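Local coordinates for protein yciO (Escherichia coli, PDB 1K7J) that probably binds double-stranded RNA, though its exact role is not established, at residues Leu88-Phe99 and Gly198-Leu206. Sequence-based numbering, arbitrary orientation.
Sequences LMKNNTPGNYTF and GVGDVKPFL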
ATOM      1  N   LEU A  88      -0.326  18.330  -8.454  1.00 13.45           N
ATOM      2  CA  LEU A  88       0.074  18.113  -7.071  1.00 13.20           C
ATOM      3  C   LEU A  88       0.869  16.825  -6.897  1.00 13.25           C
ATOM      4  O   LEU A  88       1.904  16.810  -6.229  1.00 14.30           O
ATOM      5  CB  LEU A  88      -1.160  18.097  -6.164  1.00 13.05           C
ATOM      6  CG  LEU A  88      -1.769  19.476  -5.896  1.00 12.87           C
ATOM      7  CD1 LEU A  88      -3.131  19.332  -5.230  1.00 13.37           C
ATOM      8  CD2 LEU A  88      -0.817  20.281  -5.013  1.00 13.75           C
HETATM    9  N   MSE A  89       0.410  15.740  -7.510  1.00 11.90           N
HETATM   10  CA  MSE A  89       1.114  14.475  -7.359  1.00 11.45           C
HETATM   11  C   MSE A  89       2.431  14.386  -8.118  1.00 11.92           C
HETATM   12  O   MSE A  89       3.361  13.742  -7.652  1.00 10.86           O
HETATM   13  CB  MSE A  89       0.211  13.308  -7.757  1.00 10.61           C
HETATM   14  CG  MSE A  89      -0.996  13.155  -6.859  1.00 10.21           C
HETATM   15 SE   MSE A  89      -1.998  11.558  -7.305  1.00 11.02          SE
HETATM   16  CE  MSE A  89      -2.622  12.106  -9.076  1.00 10.31           C
ATOM     17  N   LYS A  90       2.521  15.034  -9.276  1.00 13.03           N
ATOM     18  CA  LYS A  90       3.751  14.979 -10.062  1.00 14.29           C
ATOM     19  C   LYS A  90       4.937  15.542  -9.283  1.00 14.22           C
ATOM     20  O   LYS A  90       6.081  15.146  -9.504  1.00 15.04           O
ATOM     21  CB  LYS A  90       3.586  15.752 -11.376  1.00 15.56           C
ATOM     22  CG  LYS A  90       3.412  17.249 -11.207  1.00 17.78           C
ATOM     23  CD  LYS A  90       3.155  17.934 -12.543  1.00 19.90           C
ATOM     24  CE  LYS A  90       2.941  19.430 -12.364  1.00 21.43           C
ATOM     25  NZ  LYS A  90       2.541  20.094 -13.640  1.00 22.33           N
ATOM     26  N   ASN A  91       4.660  16.460  -8.365  1.00 14.37           N
ATOM     27  CA  ASN A  91       5.715  17.074  -7.569  1.00 15.48           C
ATOM     28  C   ASN A  91       5.794  16.517  -6.154  1.00 15.00           C
ATOM     29  O   ASN A  91       6.544  17.022  -5.319  1.00 15.42           O
ATOM     30  CB  ASN A  91       5.510  18.589  -7.513  1.00 17.26           C
ATOM     31  CG  ASN A  91       5.674  19.244  -8.869  1.00 18.81           C
ATOM     32  OD1 ASN A  91       6.667  19.016  -9.563  1.00 19.59           O
ATOM     33  ND2 ASN A  91       4.704  20.067  -9.252  1.00 19.88           N
ATOM     34  N   ASN A  92       5.030  15.465  -5.889  1.00 13.64           N
ATOM     35  CA  ASN A  92       5.018  14.864  -4.565  1.00 13.35           C
ATOM     36  C   ASN A  92       4.968  13.342  -4.624  1.00 13.11           C
ATOM     37  O   ASN A  92       4.202  12.695  -3.909  1.00 12.46           O
ATOM     38  CB  ASN A  92       3.841  15.422  -3.762  1.00 12.96           C
ATOM     39  CG  ASN A  92       3.991  16.903  -3.481  1.00 13.54           C
ATOM     40  OD1 ASN A  92       4.831  17.313  -2.676  1.00 14.32           O
ATOM     41  ND2 ASN A  92       3.188  17.721  -4.155  1.00 13.27           N
ATOM     42  N   THR A  93       5.800  12.789  -5.499  1.00 12.98           N
ATOM     43  CA  THR A  93       5.928  11.347  -5.683  1.00 13.15           C
ATOM     44  C   THR A  93       7.401  11.091  -5.982  1.00 12.83           C
ATOM     45  O   THR A  93       8.080  11.952  -6.544  1.00 13.69           O
ATOM     46  CB  THR A  93       5.089  10.834  -6.878  1.00 13.71           C
ATOM     47  OG1 THR A  93       5.307  11.680  -8.016  1.00 15.02           O
ATOM     48  CG2 THR A  93       3.607  10.808  -6.529  1.00 14.32           C
ATOM     49  N   PRO A  94       7.920   9.910  -5.609  1.00 11.52           N
ATOM     50  CA  PRO A  94       7.228   8.813  -4.930  1.00 10.91           C
ATOM     51  C   PRO A  94       7.403   8.859  -3.414  1.00 10.15           C
ATOM     52  O   PRO A  94       8.157   9.679  -2.883  1.00 10.86           O
ATOM     53  CB  PRO A  94       7.895   7.583  -5.529  1.00 10.88           C
ATOM     54  CG  PRO A  94       9.333   8.035  -5.591  1.00 11.26           C
ATOM     55  CD  PRO A  94       9.227   9.460  -6.124  1.00 11.57           C
ATOM     56  N   GLY A  95       6.689   7.964  -2.736  1.00  9.05           N
ATOM     57  CA  GLY A  95       6.770   7.838  -1.293  1.00  8.62           C
ATOM     58  C   GLY A  95       6.058   8.859  -0.428  1.00  7.92           C
ATOM     59  O   GLY A  95       5.614   9.907  -0.904  1.00  8.03           O
ATOM     60  N   ASN A  96       5.923   8.499   0.847  1.00  7.80           N
ATOM     61  CA  ASN A  96       5.341   9.337   1.898  1.00  7.91           C
ATOM     62  C   ASN A  96       3.874   9.739   1.846  1.00  7.56           C
ATOM     63  O   ASN A  96       3.366  10.299   2.819  1.00  7.75           O
ATOM     64  CB  ASN A  96       6.173  10.616   2.048  1.00  8.97           C
ATOM     65  CG  ASN A  96       7.648  10.333   2.225  1.00 10.41           C
ATOM     66  OD1 ASN A  96       8.035   9.262   2.699  1.00 11.61           O
ATOM     67  ND2 ASN A  96       8.483  11.297   1.858  1.00 12.70           N
ATOM     68  N   TYR A  97       3.194   9.449   0.743  1.00  7.59           N
ATOM     69  CA  TYR A  97       1.795   9.847   0.593  1.00  7.45           C
ATOM     70  C   TYR A  97       0.853   8.786   0.051  1.00  7.28           C
ATOM     71  O   TYR A  97       1.252   7.893  -0.698  1.00  7.30           O
ATOM     72  CB  TYR A  97       1.679  11.021  -0.381  1.00  8.05           C
ATOM     73  CG  TYR A  97       2.374  12.295   0.013  1.00  7.51           C
ATOM     74  CD1 TYR A  97       1.785  13.181   0.914  1.00  7.94           C
ATOM     75  CD2 TYR A  97       3.593  12.646  -0.564  1.00  7.93           C
ATOM     76  CE1 TYR A  97       2.388  14.397   1.222  1.00  8.49           C
ATOM     77  CE2 TYR A  97       4.207  13.854  -0.263  1.00  8.38           C
ATOM     78  CZ  TYR A  97       3.596  14.727   0.627  1.00  8.47           C
ATOM     79  OH  TYR A  97       4.180  15.938   0.894  1.00  9.31           O
ATOM     80  N   THR A  98      -0.411   8.924   0.432  1.00  7.18           N
ATOM     81  CA  THR A  98      -1.492   8.089  -0.071  1.00  7.26           C
ATOM     82  C   THR A  98      -2.490   9.139  -0.547  1.00  7.75           C
ATOM     83  O   THR A  98      -2.868  10.035   0.212  1.00  8.24           O
ATOM     84  CB  THR A  98      -2.150   7.237   1.019  1.00  7.14           C
ATOM     85  OG1 THR A  98      -1.206   6.281   1.508  1.00  7.29           O
ATOM     86  CG2 THR A  98      -3.359   6.498   0.450  1.00  8.11           C
ATOM     87  N   PHE A  99      -2.898   9.048  -1.805  1.00  7.71           N
ATOM     88  CA  PHE A  99      -3.831  10.019  -2.359  1.00  7.96           C
ATOM     89  C   PHE A  99      -5.185   9.378  -2.601  1.00  8.03           C
ATOM     90  O   PHE A  99      -5.279   8.371  -3.299  1.00  7.90           O
ATOM     91  CB  PHE A  99      -3.278  10.573  -3.674  1.00  8.25           C
ATOM     92  CG  PHE A  99      -1.935  11.240  -3.535  1.00  8.41           C
ATOM     93  CD1 PHE A  99      -1.816  12.457  -2.873  1.00  8.87           C
ATOM     94  CD2 PHE A  99      -0.788  10.645  -4.063  1.00  8.87           C
ATOM     95  CE1 PHE A  99      -0.573  13.078  -2.736  1.00  9.34           C
ATOM     96  CE2 PHE A  99       0.459  11.259  -3.933  1.00  8.67           C
ATOM     97  CZ  PHE A  99       0.563  12.480  -3.266  1.00  9.10           C
ATOM     98  N   GLY A 198       1.173  12.363   8.129  1.00 11.28           N
ATOM     99  CA  GLY A 198       2.206  11.363   8.320  1.00 11.16           C
ATOM    100  C   GLY A 198       3.566  11.852   7.861  1.00 11.02           C
ATOM    101  O   GLY A 198       3.918  13.015   8.066  1.00 11.32           O
ATOM    102  N   VAL A 199       4.328  10.971   7.223  1.00 11.01           N
ATOM    103  CA  VAL A 199       5.668  11.313   6.756  1.00 10.92           C
ATOM    104  C   VAL A 199       5.702  12.492   5.786  1.00 11.09           C
ATOM    105  O   VAL A 199       6.532  13.390   5.927  1.00 11.26           O
ATOM    106  CB  VAL A 199       6.355  10.100   6.075  1.00 11.45           C
ATOM    107  CG1 VAL A 199       7.775  10.477   5.637  1.00 12.00           C
ATOM    108  CG2 VAL A 199       6.400   8.923   7.036  1.00 11.92           C
ATOM    109  N   GLY A 200       4.804  12.487   4.805  1.00 10.20           N
ATOM    110  CA  GLY A 200       4.778  13.557   3.822  1.00 10.62           C
ATOM    111  C   GLY A 200       4.344  14.921   4.329  1.00 10.27           C
ATOM    112  O   GLY A 200       3.428  15.034   5.139  1.00 10.49           O
ATOM    113  N   ASP A 201       5.010  15.962   3.839  1.00 10.47           N
ATOM    114  CA  ASP A 201       4.703  17.340   4.222  1.00 11.38           C
ATOM    115  C   ASP A 201       3.291  17.687   3.741  1.00 11.50           C
ATOM    116  O   ASP A 201       2.948  17.447   2.585  1.00 10.86           O
ATOM    117  CB  ASP A 201       5.732  18.277   3.576  1.00 12.48           C
ATOM    118  CG  ASP A 201       5.594  19.725   4.023  1.00 13.64           C
ATOM    119  OD1 ASP A 201       4.725  20.041   4.861  1.00 13.79           O
ATOM    120  OD2 ASP A 201       6.377  20.558   3.520  1.00 15.63           O
ATOM    121  N   VAL A 202       2.468  18.249   4.622  1.00 12.00           N
ATOM    122  CA  VAL A 202       1.104  18.607   4.237  1.00 12.48           C
ATOM    123  C   VAL A 202       1.015  19.965   3.542  1.00 13.21           C
ATOM    124  O   VAL A 202       0.064  20.237   2.809  1.00 13.07           O
ATOM    125  CB  VAL A 202       0.155  18.636   5.464  1.00 12.25           C
ATOM    126  CG1 VAL A 202       0.111  17.266   6.125  1.00 12.82           C
ATOM    127  CG2 VAL A 202       0.612  19.693   6.463  1.00 12.58           C
ATOM    128  N   LYS A 203       2.021  20.803   3.756  1.00 13.80           N
ATOM    129  CA  LYS A 203       2.030  22.148   3.195  1.00 14.63           C
ATOM    130  C   LYS A 203       1.736  22.323   1.709  1.00 14.50           C
ATOM    131  O   LYS A 203       1.012  23.245   1.328  1.00 14.63           O
ATOM    132  CB  LYS A 203       3.349  22.840   3.545  1.00 16.28           C
ATOM    133  CG  LYS A 203       3.502  23.078   5.034  1.00 18.75           C
ATOM    134  CD  LYS A 203       4.807  23.776   5.362  1.00 20.25           C
ATOM    135  CE  LYS A 203       4.946  23.982   6.853  1.00 21.70           C
ATOM    136  NZ  LYS A 203       3.861  24.837   7.407  1.00 23.08           N
ATOM    137  N   PRO A 204       2.284  21.453   0.846  1.00 14.13           N
ATOM    138  CA  PRO A 204       2.017  21.603  -0.590  1.00 14.57           C
ATOM    139  C   PRO A 204       0.539  21.470  -0.954  1.00 14.63           C
ATOM    140  O   PRO A 204       0.119  21.861  -2.046  1.00 15.60           O
ATOM    141  CB  PRO A 204       2.861  20.492  -1.218  1.00 14.83           C
ATOM    142  CG  PRO A 204       3.981  20.307  -0.226  1.00 14.73           C
ATOM    143  CD  PRO A 204       3.257  20.373   1.089  1.00 14.83           C
ATOM    144  N   PHE A 205      -0.243  20.924  -0.032  1.00 14.78           N
ATOM    145  CA  PHE A 205      -1.668  20.702  -0.254  1.00 15.66           C
ATOM    146  C   PHE A 205      -2.509  21.640   0.592  1.00 17.16           C
ATOM    147  O   PHE A 205      -3.734  21.664   0.466  1.00 17.92           O
ATOM    148  CB  PHE A 205      -2.009  19.257   0.112  1.00 14.10           C
ATOM    149  CG  PHE A 205      -1.120  18.251  -0.547  1.00 12.29           C
ATOM    150  CD1 PHE A 205      -1.444  17.735  -1.797  1.00 11.37           C
ATOM    151  CD2 PHE A 205       0.073  17.860   0.056  1.00 11.90           C
ATOM    152  CE1 PHE A 205      -0.593  16.845  -2.444  1.00 11.54           C
ATOM    153  CE2 PHE A 205       0.935  16.968  -0.584  1.00 11.53           C
ATOM    154  CZ  PHE A 205       0.601  16.460  -1.837  1.00 11.40           C
ATOM    155  N   LEU A 206      -1.832  22.402   1.449  1.00 18.93           N
ATOM    156  CA  LEU A 206      -2.463  23.335   2.379  1.00 20.65           C
ATOM    157  C   LEU A 206      -3.030  22.569   3.578  1.00 21.84           C
ATOM    158  O   LEU A 206      -2.342  22.511   4.626  1.00 23.63           O
ATOM    159  CB  LEU A 206      -3.575  24.119   1.677  1.00 20.64           C
ATOM    160  CG  LEU A 206      -3.186  25.443   1.018  1.00 19.40           C
ATOM    161  CD1 LEU A 206      -2.847  26.449   2.094  1.00 19.91           C
ATOM    162  CD2 LEU A 206      -2.010  25.242   0.078  1.00 18.50           C
ATOM    163  OXT LEU A 206      -4.146  22.018   3.456  1.00 22.36           O
TER
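Tyr97 OH donates to the backbone Asp201 O at 2.6 Å. The bond lies in the carbonyl plane and uses a lone pair of that oxygen. The Tyr97 ring is sandwiched between two groups of the C-terminal tail. Over one face sits Gly200 CA, 3.9 Å from the ring centroid in a CH-pi contact. On the opposite face the edge of Phe205 points in, an offset edge-to-face pair with planes at 64°. Phe205 CE2 comes closest there, 3.5 Å from Tyr97 CE1. A weak bond from Gly200 N to Asn96 O, with an N-H...O angle of 132°, adds a backbone tie beside the ring.

Phe205 enters between helix 83-90 and strand 97-102. With CG beside its backbone N (chi1 -51°), its ring reaches Phe99, where Phe205 CZ lies 3.7 Å from Phe99 CE1 in the plane of the Phe99 ring. Leu88 CB packs on Phe205 CE1, and Leu88 CD2 lies against Pro204 O. Asn92 ND2 touches Phe205 CZ at 3.7 Å. The Asn92 amide is held by its bond to Leu88 O, 2.6 Å from ND2. Asp201 OD1 accepts from Lys203 N, an Asx turn leading into the 3-10 segment 203-205. An aromatic cluster of Tyr97, Phe99 and Phe205 lies at the centre and docks the C-terminal tail on the end of helix 83-90, the start of strand 97-102 and the loop joining them, in the YrdC-like fold.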